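Local coordinates for protein beta-phosphoglucomutase (Bacteroides vulgatus, PDB 3DV9) that probably interconverts beta-glucose 1-phosphate and glucose 6-phosphate, as a magnesium-binding phosphomutase of the haloacid dehalogenase superfamily, at residues W45-I48 with M49-G53. Residues are numbered along the deposited sequence; the frame is centred on the assembly and turned at random.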
loop_
_atom_site.group_PDB
_atom_site.type_symbol
_atom_site.label_atom_id
_atom_site.label_comp_id
_atom_site.label_asym_id
_atom_site.label_seq_id
_atom_site.Cartn_x
_atom_site.Cartn_y
_atom_site.Cartn_z
ATOM N N TRP A 45 -1.921 -17.408 0.931
ATOM C CA TRP A 45 -0.547 -17.545 1.401
ATOM C C TRP A 45 -0.500 -18.627 2.477
ATOM O O TRP A 45 0.385 -19.491 2.449
ATOM C CB TRP A 45 -0.014 -16.254 1.995
ATOM C CG TRP A 45 0.689 -15.403 1.025
ATOM C CD1 TRP A 45 0.268 -14.185 0.533
ATOM C CD2 TRP A 45 1.944 -15.678 0.392
ATOM N NE1 TRP A 45 1.199 -13.683 -0.340
ATOM C CE2 TRP A 45 2.238 -14.577 -0.446
ATOM C CE3 TRP A 45 2.858 -16.744 0.465
ATOM C CZ2 TRP A 45 3.408 -14.520 -1.227
ATOM C CZ3 TRP A 45 4.020 -16.675 -0.285
ATOM C CH2 TRP A 45 4.280 -15.579 -1.133
ATOM N N HIS A 46 -1.443 -18.572 3.420
ATOM C CA HIS A 46 -1.444 -19.507 4.543
ATOM C C HIS A 46 -1.533 -20.965 4.049
ATOM O O HIS A 46 -0.752 -21.853 4.470
ATOM C CB HIS A 46 -2.611 -19.221 5.484
ATOM C CG HIS A 46 -2.841 -20.331 6.453
ATOM N ND1 HIS A 46 -1.937 -20.643 7.444
ATOM C CD2 HIS A 46 -3.836 -21.237 6.547
ATOM C CE1 HIS A 46 -2.382 -21.683 8.124
ATOM N NE2 HIS A 46 -3.521 -22.074 7.587
ATOM N N LYS A 47 -2.490 -21.195 3.156
ATOM C CA LYS A 47 -2.779 -22.521 2.631
ATOM C C LYS A 47 -1.651 -23.072 1.755
ATOM O O LYS A 47 -1.300 -24.250 1.876
ATOM C CB LYS A 47 -4.096 -22.469 1.858
ATOM C CG LYS A 47 -4.552 -23.781 1.227
ATOM C CD LYS A 47 -5.879 -23.559 0.519
ATOM C CE LYS A 47 -6.242 -24.729 -0.352
ATOM N NZ LYS A 47 -7.710 -24.707 -0.590
ATOM N N ILE A 48 -1.089 -22.224 0.880
ATOM C CA ILE A 48 -0.022 -22.647 -0.011
ATOM C C ILE A 48 1.288 -22.916 0.754
ATOM O O ILE A 48 1.989 -23.880 0.492
ATOM C CB ILE A 48 0.178 -21.622 -1.151
ATOM C CG1 ILE A 48 -1.028 -21.636 -2.085
ATOM C CG2 ILE A 48 1.507 -21.869 -1.909
ATOM C CD1 ILE A 48 -1.613 -23.035 -2.309
HETATM N N MSE A 49 1.626 -22.036 1.679
HETATM C CA MSE A 49 2.766 -22.262 2.562
HETATM C C MSE A 49 2.638 -23.580 3.313
HETATM O O MSE A 49 3.612 -24.323 3.416
HETATM C CB MSE A 49 2.941 -21.078 3.529
HETATM C CG MSE A 49 3.490 -19.824 2.802
HETATM SE SE MSE A 49 5.300 -20.103 2.096
HETATM C CE MSE A 49 6.323 -19.732 3.711
ATOM N N LYS A 50 1.433 -23.880 3.798
ATOM C CA LYS A 50 1.157 -25.168 4.491
ATOM C C LYS A 50 1.435 -26.368 3.573
ATOM O O LYS A 50 2.036 -27.368 4.008
ATOM C CB LYS A 50 -0.291 -25.204 5.009
ATOM C CG LYS A 50 -0.638 -26.430 5.831
ATOM C CD LYS A 50 -2.074 -26.311 6.340
ATOM C CE LYS A 50 -2.556 -27.533 7.143
ATOM N NZ LYS A 50 -2.340 -27.424 8.626
ATOM N N ARG A 51 1.015 -26.253 2.310
ATOM C CA ARG A 51 1.210 -27.295 1.314
ATOM C C ARG A 51 2.698 -27.582 1.083
ATOM O O ARG A 51 3.076 -28.724 0.800
ATOM C CB ARG A 51 0.580 -26.885 -0.023
ATOM C CG ARG A 51 0.613 -27.983 -1.052
ATOM C CD ARG A 51 0.120 -27.460 -2.407
ATOM N NE ARG A 51 -1.279 -27.032 -2.248
ATOM C CZ ARG A 51 -1.939 -26.287 -3.135
ATOM N NH1 ARG A 51 -1.335 -25.865 -4.234
ATOM N NH2 ARG A 51 -3.211 -25.937 -2.890
ATOM N N PHE A 52 3.522 -26.540 1.156
ATOM C CA PHE A 52 4.983 -26.656 1.003
ATOM C C PHE A 52 5.708 -26.957 2.339
ATOM O O PHE A 52 6.920 -26.973 2.417
ATOM C CB PHE A 52 5.532 -25.402 0.332
ATOM C CG PHE A 52 5.313 -25.369 -1.148
ATOM C CD1 PHE A 52 6.344 -25.732 -2.025
ATOM C CD2 PHE A 52 4.080 -24.965 -1.682
ATOM C CE1 PHE A 52 6.159 -25.707 -3.392
ATOM C CE2 PHE A 52 3.875 -24.936 -3.085
ATOM C CZ PHE A 52 4.914 -25.292 -3.934
ATOM N N GLY A 53 4.947 -27.228 3.386
ATOM C CA GLY A 53 5.521 -27.643 4.671
ATOM C C GLY A 53 5.941 -26.507 5.594
ATOM O O GLY A 53 6.660 -26.734 6.556
#
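The last two turns of helix 38-51 and the residues just after them, in the helical cap of this haloacid dehalogenase-like protein, join W45 to M49 and I48 to both R51 and F52 before a Schellman motif ends the helix. Four successive i to i+4 bonds carry the backbone, from M49 N to W45 O at 2.9 Å through to F52 N on I48 O at 3.1 Å. Selenomethionine M49 lies alongside W45, its CG in the plane of the indole at the edge, 3.9 Å from CE3. I48 serves two neighbours with separate branches. Its CD1 sits over one face of the R51 guanidinium, off centre and 3.4 Å from CZ; the bend in the arginine chain at chi3 (-62°) turns that flat group back over the methyl. The other branch, CG2, meets F52 CD2 at 4.0 Å, while I48 O approaches the phenyl edge in the ring plane, 3.2 Å from CD2. F52 also reaches I93 of helix 87-101, and an alanine here would probably leave I48 CG2 and I93 without this aromatic neighbour, opening a gap at the helix end. E100, also of helix 87-101, forms a salt bridge with K47 NZ and a weak, long ion pair with R51 NH2. G53, at positive phi, is the C-prime residue: its N bonds K50 O at 3.0 Å and F54 N reaches back to M49 O, the paired bonds of a Schellman motif closing the C-terminus of the helix.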